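Local coordinates for protein teichoic acid D-alanine hydrolase (Staphylococcus aureus, PDB 5ZH8) that removes D-alanyl esters from wall teichoic acid and lipoteichoic acid, and affects methicillin resistance, autolysis and cell wall structure, at residues F123-F131 with L342-F351; K229-T237 with H247-P255. All blocks are in the same frame, centred on the assembly; numbering follows the deposited sequence.

Contact 1. Residues F123-F131 with L342-F351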
loop_
_atom_site.group_PDB
_atom_site.type_symbol
_atom_site.label_atom_id
_atom_site.label_comp_id
_atom_site.label_asym_id
_atom_site.label_seq_id
_atom_site.Cartn_x
_atom_site.Cartn_y
_atom_site.Cartn_z
ATOM N N PHE A 123 -4.476 4.829 -17.205
ATOM C CA PHE A 123 -4.333 4.655 -15.764
ATOM C C PHE A 123 -4.112 5.983 -15.070
ATOM O O PHE A 123 -3.468 6.868 -15.611
ATOM C CB PHE A 123 -3.153 3.731 -15.459
ATOM C CG PHE A 123 -3.322 2.347 -16.000
ATOM C CD1 PHE A 123 -3.061 2.080 -17.334
ATOM C CD2 PHE A 123 -3.753 1.318 -15.185
ATOM C CE1 PHE A 123 -3.223 0.810 -17.841
ATOM C CE2 PHE A 123 -3.917 0.045 -15.691
ATOM C CZ PHE A 123 -3.652 -0.212 -17.020
ATOM N N LEU A 124 -4.660 6.112 -13.868
ATOM C CA LEU A 124 -4.420 7.262 -13.013
ATOM C C LEU A 124 -2.931 7.332 -12.684
ATOM O O LEU A 124 -2.405 6.488 -11.968
ATOM C CB LEU A 124 -5.249 7.139 -11.733
ATOM C CG LEU A 124 -5.135 8.226 -10.667
ATOM C CD1 LEU A 124 -5.422 9.597 -11.269
ATOM C CD2 LEU A 124 -6.093 7.926 -9.521
ATOM N N ILE A 125 -2.247 8.334 -13.225
ATOM C CA ILE A 125 -0.799 8.428 -13.070
ATOM C C ILE A 125 -0.395 9.008 -11.724
ATOM O O ILE A 125 0.789 8.976 -11.378
ATOM C CB ILE A 125 -0.132 9.239 -14.208
ATOM C CG1 ILE A 125 -0.464 10.737 -14.118
ATOM C CG2 ILE A 125 -0.538 8.680 -15.564
ATOM C CD1 ILE A 125 0.259 11.590 -15.145
ATOM N N GLY A 126 -1.363 9.541 -10.979
ATOM C CA GLY A 126 -1.099 10.147 -9.679
ATOM C C GLY A 126 0.063 11.131 -9.711
ATOM O O GLY A 126 0.160 11.981 -10.603
ATOM N N SER A 127 0.975 10.977 -8.756
ATOM C CA SER A 127 2.080 11.913 -8.568
ATOM C C SER A 127 2.981 12.109 -9.791
ATOM O O SER A 127 3.768 13.058 -9.834
ATOM C CB SER A 127 2.935 11.472 -7.394
ATOM O OG SER A 127 3.781 12.521 -6.995
ATOM N N ALA A 128 2.877 11.224 -10.781
ATOM C CA ALA A 128 3.604 11.409 -12.031
ATOM C C ALA A 128 3.090 12.605 -12.842
ATOM O O ALA A 128 3.791 13.074 -13.738
ATOM C CB ALA A 128 3.574 10.142 -12.868
ATOM N N GLN A 129 1.887 13.103 -12.539
ATOM C CA GLN A 129 1.405 14.346 -13.165
ATOM C C GLN A 129 2.259 15.553 -12.782
ATOM O O GLN A 129 2.299 16.535 -13.516
ATOM C CB GLN A 129 -0.063 14.642 -12.834
ATOM C CG GLN A 129 -0.660 15.713 -13.745
ATOM C CD GLN A 129 -2.077 16.095 -13.386
ATOM O OE1 GLN A 129 -2.513 15.913 -12.251
ATOM N NE2 GLN A 129 -2.804 16.648 -14.353
ATOM N N LYS A 130 2.937 15.487 -11.644
ATOM C CA LYS A 130 3.878 16.544 -11.263
ATOM C C LYS A 130 4.916 16.847 -12.365
ATOM O O LYS A 130 5.393 17.976 -12.468
ATOM C CB LYS A 130 4.593 16.180 -9.964
ATOM C CG LYS A 130 3.683 16.166 -8.747
ATOM C CD LYS A 130 4.478 15.978 -7.471
ATOM C CE LYS A 130 3.578 16.025 -6.251
ATOM N NZ LYS A 130 2.552 14.950 -6.256
ATOM N N PHE A 131 5.254 15.841 -13.171
ATOM C CA PHE A 131 6.145 16.013 -14.320
ATOM C C PHE A 131 5.525 16.938 -15.366
ATOM O O PHE A 131 6.194 17.811 -15.903
ATOM C CB PHE A 131 6.486 14.641 -14.929
ATOM C CG PHE A 131 7.372 14.703 -16.150
ATOM C CD1 PHE A 131 8.534 15.467 -16.160
ATOM C CD2 PHE A 131 7.055 13.965 -17.289
ATOM C CE1 PHE A 131 9.346 15.511 -17.282
ATOM C CE2 PHE A 131 7.860 14.005 -18.415
ATOM C CZ PHE A 131 9.007 14.784 -18.411
ATOM N N LEU A 342 9.981 8.032 -12.919
ATOM C CA LEU A 342 8.714 8.644 -12.517
ATOM C C LEU A 342 7.881 7.602 -11.777
ATOM O O LEU A 342 7.995 6.404 -12.039
ATOM C CB LEU A 342 7.913 9.161 -13.716
ATOM C CG LEU A 342 8.435 10.411 -14.415
ATOM C CD1 LEU A 342 9.529 10.062 -15.399
ATOM C CD2 LEU A 342 7.317 11.138 -15.144
ATOM N N ASN A 343 7.053 8.071 -10.851
ATOM C CA ASN A 343 6.186 7.191 -10.097
ATOM C C ASN A 343 5.035 7.962 -9.448
ATOM O O ASN A 343 5.230 9.051 -8.917
ATOM C CB ASN A 343 6.985 6.441 -9.027
ATOM C CG ASN A 343 6.116 5.512 -8.209
ATOM O OD1 ASN A 343 5.869 4.369 -8.588
ATOM N ND2 ASN A 343 5.664 5.998 -7.070
ATOM N N GLY A 344 3.841 7.374 -9.495
ATOM C CA GLY A 344 2.675 7.906 -8.797
ATOM C C GLY A 344 1.827 6.780 -8.240
ATOM O O GLY A 344 1.534 5.813 -8.939
ATOM N N GLY A 345 1.442 6.898 -6.975
ATOM C CA GLY A 345 0.561 5.922 -6.326
ATOM C C GLY A 345 -0.713 6.617 -5.883
ATOM O O GLY A 345 -0.669 7.512 -5.035
ATOM N N PHE A 346 -1.850 6.222 -6.449
ATOM C CA PHE A 346 -3.096 6.930 -6.181
ATOM C C PHE A 346 -4.307 6.038 -6.443
ATOM O O PHE A 346 -4.369 5.349 -7.462
ATOM C CB PHE A 346 -3.144 8.198 -7.062
ATOM C CG PHE A 346 -3.747 9.408 -6.395
ATOM C CD1 PHE A 346 -3.597 9.647 -5.028
ATOM C CD2 PHE A 346 -4.410 10.352 -7.163
ATOM C CE1 PHE A 346 -4.159 10.771 -4.447
ATOM C CE2 PHE A 346 -4.961 11.487 -6.584
ATOM C CZ PHE A 346 -4.832 11.694 -5.228
ATOM N N PHE A 347 -5.251 6.062 -5.505
ATOM C CA PHE A 347 -6.505 5.309 -5.591
ATOM C C PHE A 347 -6.359 3.936 -6.229
ATOM O O PHE A 347 -6.931 3.658 -7.283
ATOM C CB PHE A 347 -7.581 6.137 -6.298
ATOM C CG PHE A 347 -8.010 7.341 -5.512
ATOM C CD1 PHE A 347 -9.000 7.236 -4.543
ATOM C CD2 PHE A 347 -7.404 8.569 -5.721
ATOM C CE1 PHE A 347 -9.383 8.337 -3.807
ATOM C CE2 PHE A 347 -7.791 9.676 -4.987
ATOM C CZ PHE A 347 -8.782 9.556 -4.029
ATOM N N GLY A 348 -5.560 3.097 -5.575
ATOM C CA GLY A 348 -5.381 1.701 -5.963
ATOM C C GLY A 348 -4.591 1.446 -7.232
ATOM O O GLY A 348 -4.555 0.318 -7.714
ATOM N N GLN A 349 -3.950 2.480 -7.772
ATOM C CA GLN A 349 -3.166 2.342 -8.988
ATOM C C GLN A 349 -1.730 2.740 -8.711
ATOM O O GLN A 349 -1.452 3.484 -7.772
ATOM C CB GLN A 349 -3.764 3.185 -10.111
ATOM C CG GLN A 349 -5.248 2.902 -10.343
ATOM C CD GLN A 349 -5.761 3.336 -11.705
ATOM O OE1 GLN A 349 -4.982 3.601 -12.622
ATOM N NE2 GLN A 349 -7.078 3.395 -11.851
ATOM N N VAL A 350 -0.816 2.209 -9.512
ATOM C CA VAL A 350 0.596 2.554 -9.421
ATOM C C VAL A 350 1.121 2.738 -10.838
ATOM O O VAL A 350 0.996 1.836 -11.672
ATOM C CB VAL A 350 1.436 1.469 -8.722
ATOM C CG1 VAL A 350 2.749 2.065 -8.246
ATOM C CG2 VAL A 350 0.688 0.860 -7.548
ATOM N N PHE A 351 1.709 3.904 -11.098
ATOM C CA PHE A 351 2.166 4.259 -12.429
ATOM C C PHE A 351 3.648 4.622 -12.358
ATOM O O PHE A 351 4.022 5.642 -11.780
ATOM C CB PHE A 351 1.337 5.429 -12.956
ATOM C CG PHE A 351 1.393 5.588 -14.441
ATOM C CD1 PHE A 351 2.418 6.302 -15.033
ATOM C CD2 PHE A 351 0.418 5.018 -15.246
ATOM C CE1 PHE A 351 2.472 6.445 -16.404
ATOM C CE2 PHE A 351 0.465 5.157 -16.620
ATOM C CZ PHE A 351 1.498 5.869 -17.201
#
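The apolar centre is Ile-125 on Phe-351: CG2 lies 3.6 Å from the ring centroid of Phe-351 and only 1° off its normal, a CH-pi contact over the middle of one face. Phe-123 CB meets the same ring at its edge, 3.8 Å from Phe-351 CD2. Toward the hairpin tip, Leu-124 has CG anti to the backbone N (chi1 179°), which carries CD2 to within 3.8 Å of Phe-346 CD2 and also against Phe-347 CB. At the other end Leu-342 CD2 reaches Phe-131 CD2 at 3.6 Å. Between these groups the bare CA of Gly-344 comes 3.4 Å from Ile-125 O in a CA-H...O contact. The polar edge has one hydrogen bond across the segments, from Leu-124 N to Gln-349 OE1 (2.8 Å), with the donor 46° out of the carbonyl plane. Ser-127 and Lys-130 match the Ser-x-x-Lys motif of the beta-lactamase family; Lys-130 NZ donates to Ser-127 OG over 2.8 Å, Tyr-211 also bonds this hydroxyl, and Asp-213 pairs with the lysine. The hairpin thus packs, mainly through apolar groups, on the strand, loop and first helical residues around this motif, consistent with a family active site beside it.

Contact 2. Residues K229-T237 with H247-P255; sequences KSYAENYYT and HTAFYDEQP
This is a buried helix-on-strand contact centred on the ring of Phe-250, which comes from an outer strand of the three-stranded sheet and packs against the opening turns of helix 231-240. The axes of segments 231-237 and 248-250 run nearly antiparallel, at 169°, with a closest approach of 10.6 Å that the side chains span. Phe-250 CE2 lies 3.7 Å from Ala-232 CB, while Phe-250 CZ comes to 3.7 Å from Tyr-231 CD1, the two rings meeting at their edges. Against Tyr-235 it presents its edge to the face of the tyrosine, an offset edge-to-face pair with centroids 5.8 Å apart and planes at 89°. Tyr-235 CE2 in turn stands over the centre of the Tyr-236 ring. In the beta-lactamase-family fold this joins the helical part of the protein to the small sheet, and Tyr-231 extends the join by hydrogen-bonding through OH to Thr-133 and Ser-132 of helix 129-142. The helix begins with an N-cap, Ser-230 OG accepting from Glu-233 N at 3.0 Å. On the polar side, Tyr-236 OH donates to the syn lone pair of Glu-253 OE2 at 2.5 Å. Phe-250 N reaches that same oxygen on its anti side, 2.8 Å from Glu-253 OE2, so the carboxylate closes back over the type I turn 250-253 while gripping the helix. Glu-253 OE1 bonds Asn-56, which helps fix the carboxylate's rotation. Thr-248 has CG2 anti to the backbone N and OG1 beside that N (chi1 -65°), which sets the methyl against Tyr-235 OH while OG1 bonds Asp-294.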
loop_
_atom_site.group_PDB
_atom_site.type_symbol
_atom_site.label_atom_id
_atom_site.label_comp_id
_atom_site.label_asym_id
_atom_site.label_seq_id
_atom_site.Cartn_x
_atom_site.Cartn_y
_atom_site.Cartn_z
ATOM N N LYS A 229 -4.948 31.377 -17.507
ATOM C CA LYS A 229 -5.629 30.291 -18.201
ATOM C C LYS A 229 -5.603 29.047 -17.352
ATOM O O LYS A 229 -4.707 28.868 -16.537
ATOM C CB LYS A 229 -4.971 30.010 -19.552
ATOM C CG LYS A 229 -5.131 31.143 -20.549
ATOM C CD LYS A 229 -4.783 30.702 -21.966
ATOM C CE LYS A 229 -5.222 31.740 -22.990
ATOM N NZ LYS A 229 -6.696 31.999 -22.955
ATOM N N SER A 230 -6.590 28.183 -17.555
ATOM C CA SER A 230 -6.705 26.965 -16.767
ATOM C C SER A 230 -5.490 26.059 -16.961
ATOM O O SER A 230 -4.829 26.103 -17.999
ATOM C CB SER A 230 -7.984 26.213 -17.132
ATOM O OG SER A 230 -7.855 25.549 -18.381
ATOM N N TYR A 231 -5.206 25.248 -15.947
ATOM C CA TYR A 231 -4.142 24.258 -16.016
ATOM C C TYR A 231 -4.363 23.329 -17.205
ATOM O O TYR A 231 -3.434 23.051 -17.961
ATOM C CB TYR A 231 -4.087 23.441 -14.717
ATOM C CG TYR A 231 -2.991 22.394 -14.697
ATOM C CD1 TYR A 231 -3.213 21.118 -15.205
ATOM C CD2 TYR A 231 -1.733 22.678 -14.173
ATOM C CE1 TYR A 231 -2.218 20.153 -15.188
ATOM C CE2 TYR A 231 -0.732 21.725 -14.152
ATOM C CZ TYR A 231 -0.978 20.459 -14.662
ATOM O OH TYR A 231 0.014 19.496 -14.656
ATOM N N ALA A 232 -5.598 22.859 -17.363
ATOM C CA ALA A 232 -5.974 21.959 -18.456
ATOM C C ALA A 232 -5.646 22.549 -19.819
ATOM O O ALA A 232 -5.169 21.852 -20.709
ATOM C CB ALA A 232 -7.467 21.629 -18.378
ATOM N N GLU A 233 -5.915 23.836 -19.977
ATOM C CA GLU A 233 -5.619 24.529 -21.220
ATOM C C GLU A 233 -4.112 24.654 -21.419
ATOM O O GLU A 233 -3.608 24.396 -22.511
ATOM C CB GLU A 233 -6.264 25.911 -21.219
ATOM C CG GLU A 233 -6.170 26.634 -22.550
ATOM C CD GLU A 233 -7.069 27.847 -22.630
ATOM O OE1 GLU A 233 -7.811 28.130 -21.654
ATOM O OE2 GLU A 233 -7.020 28.530 -23.672
ATOM N N ASN A 234 -3.399 25.048 -20.368
ATOM C CA ASN A 234 -1.953 25.161 -20.447
ATOM C C ASN A 234 -1.335 23.816 -20.809
ATOM O O ASN A 234 -0.440 23.757 -21.652
ATOM C CB ASN A 234 -1.362 25.699 -19.139
ATOM C CG ASN A 234 -1.506 27.214 -18.997
ATOM O OD1 ASN A 234 -2.016 27.712 -17.993
ATOM N ND2 ASN A 234 -1.022 27.957 -19.990
ATOM N N TYR A 235 -1.823 22.736 -20.194
ATOM C CA TYR A 235 -1.323 21.396 -20.516
ATOM C C TYR A 235 -1.566 21.015 -21.978
ATOM O O TYR A 235 -0.659 20.531 -22.650
ATOM C CB TYR A 235 -1.937 20.308 -19.630
ATOM C CG TYR A 235 -1.768 18.940 -20.261
ATOM C CD1 TYR A 235 -0.573 18.233 -20.144
ATOM C CD2 TYR A 235 -2.788 18.378 -21.029
ATOM C CE1 TYR A 235 -0.412 17.002 -20.751
ATOM C CE2 TYR A 235 -2.628 17.144 -21.640
ATOM C CZ TYR A 235 -1.440 16.468 -21.496
ATOM O OH TYR A 235 -1.298 15.252 -22.110
ATOM N N TYR A 236 -2.788 21.198 -22.461
ATOM C CA TYR A 236 -3.107 20.792 -23.833
ATOM C C TYR A 236 -2.399 21.659 -24.878
ATOM O O TYR A 236 -1.787 21.138 -25.814
ATOM C CB TYR A 236 -4.620 20.768 -24.091
ATOM C CG TYR A 236 -5.269 19.454 -23.718
ATOM C CD1 TYR A 236 -4.996 18.287 -24.426
ATOM C CD2 TYR A 236 -6.113 19.369 -22.623
ATOM C CE1 TYR A 236 -5.582 17.084 -24.076
ATOM C CE2 TYR A 236 -6.700 18.167 -22.258
ATOM C CZ TYR A 236 -6.432 17.026 -22.987
ATOM O OH TYR A 236 -7.018 15.829 -22.644
ATOM N N THR A 237 -2.477 22.973 -24.715
ATOM C CA THR A 237 -1.877 23.899 -25.673
ATOM C C THR A 237 -0.342 23.796 -25.708
ATOM O O THR A 237 0.263 23.880 -26.779
ATOM C CB THR A 237 -2.282 25.355 -25.373
ATOM O OG1 THR A 237 -2.025 25.647 -23.997
ATOM C CG2 THR A 237 -3.744 25.570 -25.642
ATOM N N HIS A 247 -4.119 9.876 -26.160
ATOM C CA HIS A 247 -4.650 8.835 -25.280
ATOM C C HIS A 247 -4.295 9.167 -23.826
ATOM O O HIS A 247 -3.995 8.295 -23.015
ATOM C CB HIS A 247 -4.109 7.474 -25.710
ATOM C CG HIS A 247 -4.566 7.058 -27.076
ATOM N ND1 HIS A 247 -4.030 7.580 -28.233
ATOM C CD2 HIS A 247 -5.521 6.181 -27.465
ATOM C CE1 HIS A 247 -4.630 7.037 -29.278
ATOM N NE2 HIS A 247 -5.536 6.182 -28.839
ATOM N N THR A 248 -4.341 10.461 -23.531
ATOM C CA THR A 248 -4.052 11.011 -22.220
ATOM C C THR A 248 -5.147 12.016 -21.910
ATOM O O THR A 248 -5.487 12.850 -22.759
ATOM C CB THR A 248 -2.706 11.748 -22.230
ATOM O OG1 THR A 248 -1.648 10.815 -22.480
ATOM C CG2 THR A 248 -2.462 12.476 -20.909
ATOM N N ALA A 249 -5.704 11.951 -20.707
ATOM C CA ALA A 249 -6.864 12.772 -20.387
ATOM C C ALA A 249 -7.008 13.059 -18.904
ATOM O O ALA A 249 -6.517 12.319 -18.056
ATOM C CB ALA A 249 -8.134 12.119 -20.920
ATOM N N PHE A 250 -7.678 14.167 -18.611
ATOM C CA PHE A 250 -8.079 14.494 -17.253
ATOM C C PHE A 250 -9.264 13.612 -16.885
ATOM O O PHE A 250 -10.037 13.208 -17.746
ATOM C CB PHE A 250 -8.434 15.982 -17.126
ATOM C CG PHE A 250 -7.239 16.896 -17.183
ATOM C CD1 PHE A 250 -6.503 17.161 -16.040
ATOM C CD2 PHE A 250 -6.850 17.482 -18.375
ATOM C CE1 PHE A 250 -5.399 17.995 -16.079
ATOM C CE2 PHE A 250 -5.748 18.320 -18.426
ATOM C CZ PHE A 250 -5.019 18.576 -17.276
ATOM N N TYR A 251 -9.389 13.324 -15.594
ATOM C CA TYR A 251 -10.327 12.321 -15.072
ATOM C C TYR A 251 -11.770 12.370 -15.605
ATOM O O TYR A 251 -12.405 11.324 -15.744
ATOM C CB TYR A 251 -10.354 12.393 -13.539
ATOM C CG TYR A 251 -11.133 13.569 -12.986
ATOM C CD1 TYR A 251 -10.571 14.846 -12.936
ATOM C CD2 TYR A 251 -12.432 13.409 -12.512
ATOM C CE1 TYR A 251 -11.284 15.925 -12.433
ATOM C CE2 TYR A 251 -13.154 14.482 -12.003
ATOM C CZ TYR A 251 -12.575 15.736 -11.969
ATOM O OH TYR A 251 -13.289 16.801 -11.459
ATOM N N ASP A 252 -12.287 13.565 -15.892
ATOM C CA ASP A 252 -13.703 13.715 -16.227
ATOM C C ASP A 252 -13.992 13.983 -17.707
ATOM O O ASP A 252 -15.129 14.286 -18.070
ATOM C CB ASP A 252 -14.336 14.816 -15.365
ATOM C CG ASP A 252 -15.842 14.631 -15.177
ATOM O OD1 ASP A 252 -16.324 13.473 -15.160
ATOM O OD2 ASP A 252 -16.555 15.653 -15.051
ATOM N N GLU A 253 -12.987 13.860 -18.568
ATOM C CA GLU A 253 -13.202 14.054 -20.001
ATOM C C GLU A 253 -14.053 12.909 -20.569
ATOM O O GLU A 253 -13.768 11.735 -20.334
ATOM C CB GLU A 253 -11.867 14.186 -20.740
ATOM C CG GLU A 253 -11.042 15.387 -20.300
ATOM C CD GLU A 253 -9.877 15.686 -21.232
ATOM O OE1 GLU A 253 -10.103 16.012 -22.420
ATOM O OE2 GLU A 253 -8.722 15.617 -20.772
ATOM N N GLN A 254 -15.110 13.270 -21.295
ATOM C CA GLN A 254 -16.138 12.310 -21.725
ATOM C C GLN A 254 -15.635 11.231 -22.674
ATOM O O GLN A 254 -15.862 10.051 -22.430
ATOM C CB GLN A 254 -17.331 13.038 -22.373
ATOM C CG GLN A 254 -18.211 13.772 -21.386
ATOM C CD GLN A 254 -18.861 12.838 -20.384
ATOM O OE1 GLN A 254 -19.503 11.854 -20.758
ATOM N NE2 GLN A 254 -18.698 13.146 -19.099
ATOM N N PRO A 255 -14.940 11.623 -23.757
ATOM C CA PRO A 255 -14.592 10.625 -24.772
ATOM C C PRO A 255 -13.655 9.523 -24.285
ATOM O O PRO A 255 -13.537 8.506 -24.959
ATOM C CB PRO A 255 -13.900 11.448 -25.869
ATOM C CG PRO A 255 -14.165 12.879 -25.548
ATOM C CD PRO A 255 -14.361 12.940 -24.067
#

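Overall arrangement
The two contacts lie with their centres about 16 Å apart and share the three-stranded antiparallel sheet: strand 123-124 of contact 1 and strand 248-250 of contact 2 form its outer members, on either side of strand 288-290. Contact 1 also ties that sheet to the large eight-stranded one through neighbouring strands 340-346 and 349-355. Along the chain, both segments of contact 2 fall between those of contact 1. They meet at Gln-129, whose NE2 packs 3.4 Å from Phe-250 CE1 and 3.6 Å from Tyr-231 CE1. The Ser-127/Lys-130 pair, a probable catalytic motif, straddles the entry to helix 129-142, whose start touches the hairpin through Phe-131 on Leu-342 and helix 231-240 through Gln-129 on Tyr-231.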